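Mannosephosphate isomerase, putative (Archaeoglobus fulgidus, PDB 1ZX5) probably catalyses the zinc-dependent interconversion of D-mannose 6-phosphate and D-fructose 6-phosphate, as in type 1 mannose-6-phosphate isomerases. Local coordinates at residues S34-T46 and S81-A93. Residues are numbered along the deposited sequence; the frame is centred on the assembly and turned at random.
Sequences SGIGESWEFSAHT and SKFPILVRLIDAA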
ATOM      1  N   SER A  34     -15.636  14.862   0.862  1.00 23.48           N
ATOM      2  CA  SER A  34     -15.923  13.519   1.387  1.00 23.63           C
ATOM      3  C   SER A  34     -16.033  12.489   0.245  1.00 23.75           C
ATOM      4  O   SER A  34     -16.188  12.857  -0.923  1.00 24.17           O
ATOM      5  CB  SER A  34     -17.197  13.519   2.234  1.00 22.56           C
ATOM      6  OG  SER A  34     -18.272  14.043   1.489  1.00 22.90           O
ATOM      7  N   GLY A  35     -15.949  11.208   0.595  1.00 23.89           N
ATOM      8  CA  GLY A  35     -16.136  10.120  -0.356  1.00 23.61           C
ATOM      9  C   GLY A  35     -14.911   9.713  -1.153  1.00 23.96           C
ATOM     10  O   GLY A  35     -15.036   9.029  -2.171  1.00 24.39           O
ATOM     11  N   ILE A  36     -13.723  10.116  -0.709  1.00 23.69           N
ATOM     12  CA  ILE A  36     -12.505   9.657  -1.363  1.00 23.96           C
ATOM     13  C   ILE A  36     -11.941   8.525  -0.519  1.00 24.30           C
ATOM     14  O   ILE A  36     -11.515   8.752   0.630  1.00 24.25           O
ATOM     15  CB  ILE A  36     -11.421  10.769  -1.484  1.00 24.10           C
ATOM     16  CG1 ILE A  36     -11.972  12.059  -2.138  1.00 24.66           C
ATOM     17  CG2 ILE A  36     -10.155  10.221  -2.171  1.00 22.89           C
ATOM     18  CD1 ILE A  36     -12.295  11.983  -3.614  1.00 22.97           C
ATOM     19  N   GLY A  37     -11.931   7.314  -1.078  1.00 23.74           N
ATOM     20  CA  GLY A  37     -11.413   6.166  -0.345  1.00 23.64           C
ATOM     21  C   GLY A  37      -9.917   5.896  -0.500  1.00 24.30           C
ATOM     22  O   GLY A  37      -9.306   5.290   0.389  1.00 23.57           O
ATOM     23  N   GLU A  38      -9.329   6.330  -1.629  1.00 24.01           N
ATOM     24  CA  GLU A  38      -7.975   5.923  -2.005  1.00 24.68           C
ATOM     25  C   GLU A  38      -7.219   7.015  -2.732  1.00 24.36           C
ATOM     26  O   GLU A  38      -7.804   7.819  -3.443  1.00 24.61           O
ATOM     27  CB  GLU A  38      -7.993   4.658  -2.881  1.00 24.28           C
ATOM     28  CG  GLU A  38      -9.017   3.604  -2.418  1.00 26.05           C
ATOM     29  CD  GLU A  38      -8.957   2.309  -3.205  1.00 27.63           C
ATOM     30  OE1 GLU A  38      -7.929   2.051  -3.885  1.00 30.20           O
ATOM     31  OE2 GLU A  38      -9.954   1.550  -3.140  1.00 31.86           O
ATOM     32  N   SER A  39      -5.906   7.033  -2.528  1.00 24.25           N
ATOM     33  CA  SER A  39      -4.985   7.789  -3.358  1.00 24.06           C
ATOM     34  C   SER A  39      -3.885   6.846  -3.795  1.00 23.95           C
ATOM     35  O   SER A  39      -3.205   6.279  -2.947  1.00 24.53           O
ATOM     36  CB  SER A  39      -4.350   8.937  -2.570  1.00 23.31           C
ATOM     37  OG  SER A  39      -3.323   9.508  -3.354  1.00 21.45           O
ATOM     38  N   TRP A  40      -3.706   6.703  -5.106  1.00 23.97           N
ATOM     39  CA  TRP A  40      -2.730   5.792  -5.686  1.00 24.26           C
ATOM     40  C   TRP A  40      -1.459   6.577  -5.976  1.00 25.17           C
ATOM     41  O   TRP A  40      -1.466   7.528  -6.765  1.00 25.20           O
ATOM     42  CB  TRP A  40      -3.294   5.135  -6.960  1.00 24.44           C
ATOM     43  CG  TRP A  40      -4.431   4.129  -6.699  1.00 24.41           C
ATOM     44  CD1 TRP A  40      -5.334   4.150  -5.661  1.00 23.64           C
ATOM     45  CD2 TRP A  40      -4.781   2.986  -7.502  1.00 24.53           C
ATOM     46  NE1 TRP A  40      -6.206   3.089  -5.767  1.00 24.21           N
ATOM     47  CE2 TRP A  40      -5.889   2.356  -6.880  1.00 23.89           C
ATOM     48  CE3 TRP A  40      -4.261   2.430  -8.683  1.00 24.71           C
ATOM     49  CZ2 TRP A  40      -6.488   1.197  -7.399  1.00 24.53           C
ATOM     50  CZ3 TRP A  40      -4.856   1.273  -9.197  1.00 24.22           C
ATOM     51  CH2 TRP A  40      -5.959   0.673  -8.557  1.00 24.38           C
ATOM     52  N   GLU A  41      -0.376   6.198  -5.300  1.00 25.53           N
ATOM     53  CA  GLU A  41       0.864   6.956  -5.337  1.00 25.48           C
ATOM     54  C   GLU A  41       1.871   6.239  -6.228  1.00 25.71           C
ATOM     55  O   GLU A  41       2.355   5.169  -5.878  1.00 25.88           O
ATOM     56  CB  GLU A  41       1.424   7.117  -3.914  1.00 25.55           C
ATOM     57  CG  GLU A  41       0.417   7.646  -2.870  1.00 25.65           C
ATOM     58  CD  GLU A  41       0.260   9.164  -2.913  1.00 27.44           C
ATOM     59  OE1 GLU A  41       1.253   9.865  -3.159  1.00 29.67           O
ATOM     60  OE2 GLU A  41      -0.853   9.672  -2.695  1.00 27.28           O
ATOM     61  N   PHE A  42       2.189   6.845  -7.375  1.00 25.71           N
ATOM     62  CA  PHE A  42       3.110   6.272  -8.372  1.00 26.07           C
ATOM     63  C   PHE A  42       2.616   4.942  -8.904  1.00 26.60           C
ATOM     64  O   PHE A  42       3.389   4.006  -9.100  1.00 26.82           O
ATOM     65  CB  PHE A  42       4.556   6.206  -7.837  1.00 25.63           C
ATOM     66  CG  PHE A  42       5.080   7.545  -7.446  1.00 25.93           C
ATOM     67  CD1 PHE A  42       5.388   8.493  -8.426  1.00 24.74           C
ATOM     68  CD2 PHE A  42       5.188   7.901  -6.103  1.00 25.75           C
ATOM     69  CE1 PHE A  42       5.846   9.772  -8.077  1.00 24.08           C
ATOM     70  CE2 PHE A  42       5.654   9.166  -5.740  1.00 26.93           C
ATOM     71  CZ  PHE A  42       5.980  10.105  -6.734  1.00 25.02           C
ATOM     72  N   SER A  43       1.306   4.876  -9.144  1.00 27.27           N
ATOM     73  CA  SER A  43       0.691   3.695  -9.712  1.00 27.48           C
ATOM     74  C   SER A  43       1.163   3.462 -11.140  1.00 27.88           C
ATOM     75  O   SER A  43       1.038   4.344 -11.994  1.00 26.93           O
ATOM     76  CB  SER A  43      -0.826   3.821  -9.697  1.00 27.19           C
ATOM     77  OG  SER A  43      -1.404   2.860 -10.571  1.00 27.69           O
ATOM     78  N   ALA A  44       1.704   2.268 -11.383  1.00 28.63           N
ATOM     79  CA  ALA A  44       1.878   1.774 -12.744  1.00 29.82           C
ATOM     80  C   ALA A  44       0.848   0.675 -13.046  1.00 31.02           C
ATOM     81  O   ALA A  44       1.090  -0.192 -13.878  1.00 31.75           O
ATOM     82  CB  ALA A  44       3.285   1.267 -12.963  1.00 29.35           C
ATOM     83  N   HIS A  45      -0.288   0.705 -12.355  1.00 32.01           N
ATOM     84  CA  HIS A  45      -1.366  -0.227 -12.634  1.00 33.16           C
ATOM     85  C   HIS A  45      -2.174   0.283 -13.828  1.00 33.79           C
ATOM     86  O   HIS A  45      -2.635   1.424 -13.837  1.00 33.44           O
ATOM     87  CB  HIS A  45      -2.253  -0.420 -11.400  1.00 33.24           C
ATOM     88  CG  HIS A  45      -3.173  -1.596 -11.503  1.00 34.54           C
ATOM     89  ND1 HIS A  45      -4.364  -1.552 -12.203  1.00 36.87           N
ATOM     90  CD2 HIS A  45      -3.064  -2.859 -11.025  1.00 33.77           C
ATOM     91  CE1 HIS A  45      -4.954  -2.734 -12.137  1.00 35.86           C
ATOM     92  NE2 HIS A  45      -4.187  -3.542 -11.427  1.00 36.11           N
ATOM     93  N   THR A  46      -2.336  -0.564 -14.840  1.00 35.38           N
ATOM     94  CA  THR A  46      -2.970  -0.152 -16.106  1.00 36.61           C
ATOM     95  C   THR A  46      -4.397   0.412 -15.969  1.00 36.89           C
ATOM     96  O   THR A  46      -4.819   1.214 -16.799  1.00 37.22           O
ATOM     97  CB  THR A  46      -2.939  -1.273 -17.166  1.00 36.68           C
ATOM     98  OG1 THR A  46      -3.673  -2.404 -16.684  1.00 39.04           O
ATOM     99  CG2 THR A  46      -1.496  -1.694 -17.451  1.00 37.34           C
ATOM    100  N   SER A  81      10.340  -7.988 -13.612  1.00 39.21           N
ATOM    101  CA  SER A  81      10.198  -7.583 -15.011  1.00 39.61           C
ATOM    102  C   SER A  81       8.992  -6.665 -15.233  1.00 39.57           C
ATOM    103  O   SER A  81       8.974  -5.887 -16.199  1.00 40.64           O
ATOM    104  CB  SER A  81      10.150  -8.796 -15.947  1.00 39.71           C
ATOM    105  OG  SER A  81       9.099  -9.671 -15.587  1.00 40.94           O
ATOM    106  N   LYS A  82       7.980  -6.769 -14.370  1.00 38.39           N
ATOM    107  CA  LYS A  82       6.874  -5.811 -14.364  1.00 37.61           C
ATOM    108  C   LYS A  82       7.014  -4.921 -13.140  1.00 35.67           C
ATOM    109  O   LYS A  82       7.688  -5.292 -12.176  1.00 35.05           O
ATOM    110  CB  LYS A  82       5.512  -6.514 -14.313  1.00 37.77           C
ATOM    111  CG  LYS A  82       5.310  -7.614 -15.353  1.00 39.82           C
ATOM    112  CD  LYS A  82       3.878  -8.175 -15.285  1.00 40.37           C
ATOM    113  CE  LYS A  82       3.747  -9.486 -16.084  1.00 44.85           C
ATOM    114  NZ  LYS A  82       4.661  -9.488 -17.273  1.00 45.46           N
ATOM    115  N   PHE A  83       6.360  -3.763 -13.170  1.00 33.79           N
ATOM    116  CA  PHE A  83       6.400  -2.859 -12.037  1.00 32.61           C
ATOM    117  C   PHE A  83       5.899  -3.605 -10.791  1.00 31.68           C
ATOM    118  O   PHE A  83       4.800  -4.148 -10.799  1.00 32.04           O
ATOM    119  CB  PHE A  83       5.610  -1.578 -12.305  1.00 32.16           C
ATOM    120  CG  PHE A  83       5.903  -0.482 -11.324  1.00 31.37           C
ATOM    121  CD1 PHE A  83       6.979   0.380 -11.529  1.00 30.11           C
ATOM    122  CD2 PHE A  83       5.112  -0.318 -10.186  1.00 30.48           C
ATOM    123  CE1 PHE A  83       7.265   1.391 -10.620  1.00 30.17           C
ATOM    124  CE2 PHE A  83       5.386   0.690  -9.268  1.00 31.20           C
ATOM    125  CZ  PHE A  83       6.467   1.553  -9.484  1.00 31.34           C
ATOM    126  N   PRO A  84       6.742  -3.677  -9.746  1.00 30.50           N
ATOM    127  CA  PRO A  84       6.575  -4.624  -8.644  1.00 29.44           C
ATOM    128  C   PRO A  84       5.520  -4.324  -7.568  1.00 28.53           C
ATOM    129  O   PRO A  84       5.085  -5.249  -6.878  1.00 28.46           O
ATOM    130  CB  PRO A  84       7.972  -4.673  -8.027  1.00 29.76           C
ATOM    131  CG  PRO A  84       8.567  -3.337  -8.327  1.00 29.61           C
ATOM    132  CD  PRO A  84       7.977  -2.875  -9.615  1.00 30.30           C
ATOM    133  N   ILE A  85       5.104  -3.068  -7.425  1.00 27.17           N
ATOM    134  CA  ILE A  85       4.261  -2.676  -6.297  1.00 25.83           C
ATOM    135  C   ILE A  85       3.159  -1.683  -6.657  1.00 25.78           C
ATOM    136  O   ILE A  85       3.213  -1.002  -7.693  1.00 25.19           O
ATOM    137  CB  ILE A  85       5.101  -2.081  -5.085  1.00 25.77           C
ATOM    138  CG1 ILE A  85       5.899  -0.834  -5.508  1.00 26.27           C
ATOM    139  CG2 ILE A  85       6.024  -3.147  -4.449  1.00 24.09           C
ATOM    140  CD1 ILE A  85       6.596  -0.081  -4.322  1.00 25.33           C
ATOM    141  N   LEU A  86       2.173  -1.590  -5.767  1.00 25.04           N
ATOM    142  CA  LEU A  86       1.177  -0.539  -5.818  1.00 25.12           C
ATOM    143  C   LEU A  86       1.087   0.082  -4.425  1.00 25.21           C
ATOM    144  O   LEU A  86       0.938  -0.630  -3.423  1.00 25.61           O
ATOM    145  CB  LEU A  86      -0.191  -1.095  -6.264  1.00 24.74           C
ATOM    146  CG  LEU A  86      -1.414  -0.158  -6.204  1.00 24.60           C
ATOM    147  CD1 LEU A  86      -1.230   1.116  -7.040  1.00 23.44           C
ATOM    148  CD2 LEU A  86      -2.657  -0.889  -6.662  1.00 25.11           C
ATOM    149  N   VAL A  87       1.187   1.408  -4.367  1.00 25.18           N
ATOM    150  CA  VAL A  87       1.158   2.127  -3.107  1.00 24.44           C
ATOM    151  C   VAL A  87      -0.116   2.945  -3.055  1.00 24.88           C
ATOM    152  O   VAL A  87      -0.392   3.726  -3.966  1.00 24.47           O
ATOM    153  CB  VAL A  87       2.410   3.056  -2.933  1.00 24.64           C
ATOM    154  CG1 VAL A  87       2.356   3.778  -1.611  1.00 22.68           C
ATOM    155  CG2 VAL A  87       3.705   2.248  -3.039  1.00 23.38           C
ATOM    156  N   ARG A  88      -0.888   2.760  -1.984  1.00 25.25           N
ATOM    157  CA  ARG A  88      -2.156   3.438  -1.823  1.00 26.10           C
ATOM    158  C   ARG A  88      -2.352   3.971  -0.415  1.00 26.47           C
ATOM    159  O   ARG A  88      -2.121   3.246   0.551  1.00 27.03           O
ATOM    160  CB  ARG A  88      -3.295   2.472  -2.106  1.00 26.47           C
ATOM    161  CG  ARG A  88      -3.332   1.980  -3.523  1.00 28.69           C
ATOM    162  CD  ARG A  88      -4.580   1.188  -3.752  1.00 33.23           C
ATOM    163  NE  ARG A  88      -4.478  -0.175  -3.260  1.00 36.37           N
ATOM    164  CZ  ARG A  88      -5.491  -1.036  -3.272  1.00 40.99           C
ATOM    165  NH1 ARG A  88      -6.689  -0.667  -3.730  1.00 41.06           N
ATOM    166  NH2 ARG A  88      -5.310  -2.271  -2.823  1.00 43.24           N
ATOM    167  N   LEU A  89      -2.777   5.233  -0.309  1.00 25.93           N
ATOM    168  CA  LEU A  89      -3.425   5.718   0.901  1.00 25.92           C
ATOM    169  C   LEU A  89      -4.869   5.238   0.860  1.00 26.23           C
ATOM    170  O   LEU A  89      -5.528   5.343  -0.189  1.00 25.73           O
ATOM    171  CB  LEU A  89      -3.378   7.253   0.992  1.00 25.61           C
ATOM    172  CG  LEU A  89      -1.984   7.893   1.054  1.00 26.80           C
ATOM    173  CD1 LEU A  89      -2.105   9.412   1.004  1.00 26.63           C
ATOM    174  CD2 LEU A  89      -1.245   7.424   2.307  1.00 25.83           C
ATOM    175  N   ILE A  90      -5.345   4.703   1.990  1.00 26.09           N
ATOM    176  CA  ILE A  90      -6.713   4.163   2.107  1.00 26.29           C
ATOM    177  C   ILE A  90      -7.396   4.787   3.320  1.00 26.14           C
ATOM    178  O   ILE A  90      -6.871   4.739   4.429  1.00 26.13           O
ATOM    179  CB  ILE A  90      -6.726   2.610   2.288  1.00 26.59           C
ATOM    180  CG1 ILE A  90      -5.974   1.886   1.158  1.00 26.10           C
ATOM    181  CG2 ILE A  90      -8.175   2.064   2.519  1.00 26.38           C
ATOM    182  CD1 ILE A  90      -6.696   1.827  -0.145  1.00 28.23           C
ATOM    183  N   ASP A  91      -8.567   5.370   3.100  1.00 26.40           N
ATOM    184  CA  ASP A  91      -9.368   5.919   4.181  1.00 26.74           C
ATOM    185  C   ASP A  91     -10.603   5.044   4.367  1.00 27.03           C
ATOM    186  O   ASP A  91     -11.659   5.302   3.772  1.00 26.89           O
ATOM    187  CB  ASP A  91      -9.758   7.376   3.895  1.00 26.69           C
ATOM    188  CG  ASP A  91     -10.498   8.026   5.061  1.00 27.92           C
ATOM    189  OD1 ASP A  91     -10.389   7.504   6.195  1.00 27.66           O
ATOM    190  OD2 ASP A  91     -11.196   9.057   4.848  1.00 28.81           O
ATOM    191  N   ALA A  92     -10.449   3.984   5.160  1.00 27.00           N
ATOM    192  CA  ALA A  92     -11.556   3.069   5.433  1.00 27.29           C
ATOM    193  C   ALA A  92     -12.365   3.647   6.587  1.00 27.34           C
ATOM    194  O   ALA A  92     -12.292   3.165   7.716  1.00 27.52           O
ATOM    195  CB  ALA A  92     -11.030   1.650   5.744  1.00 26.54           C
ATOM    196  N   ALA A  93     -13.113   4.709   6.302  1.00 27.75           N
ATOM    197  CA  ALA A  93     -13.772   5.473   7.355  1.00 28.57           C
ATOM    198  C   ALA A  93     -15.015   4.733   7.860  1.00 29.41           C
ATOM    199  O   ALA A  93     -15.185   4.558   9.058  1.00 29.54           O
ATOM    200  CB  ALA A  93     -14.109   6.907   6.880  1.00 27.92           C
TER
HETATM  201  O   HOH W   1     -10.736  10.376   2.642  1.00 19.18           O
HETATM  202  O   HOH W   2       2.629   2.560  -6.578  1.00 20.54           O
HETATM  203  O   HOH W   3       1.532   0.204  -9.509  1.00 21.59           O
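Trp40 and Arg88 run side by side, with the aliphatic part of the arginine laid over one face of the indole. Arg88 CD sits 3.6 Å from the centroid of the five-membered ring of Trp40, a CH-pi contact. Leu86 CD2 covers the six-membered ring on the same face, 4.1 Å from its centroid. The Arg88 chain turns about its CG-CD bond (chi3 -80°), which brings its guanidinium, at 80° to the indole plane, beside the Glu38 carboxylate. Glu38 OE1 takes two bonds from opposite faces of its plane. Trp40 NE1 donates one at 2.8 Å, nearly in the ring plane; Arg88 NH1 makes the other, a 3.0 Å salt bridge from above the carboxylate. With the salt bridge from OE2 to Arg18, these bonds probably hold the carboxylate in its rotation. Strands 36-41 and 85-92 are antiparallel neighbours in a sheet of the cupin-type catalytic region. Ser39 and Leu89 form a hydrogen-bonded pair, with Ser39 N 2.9 Å from Leu89 O. A classic beta bulge at Gly37 and Glu38 faces Val16 on the adjoining strand. On the other side of the sheet from Trp40, Glu41 OE2 accepts from Ser39 OG and forms a salt bridge with Lys29. Further along, Ala44 CB rests over one face of the Phe83 ring, 3.5 Å from Phe83 CG. Nearby, a water accepts from Ala44 N and donates to Ile85 O, linking the two backbones.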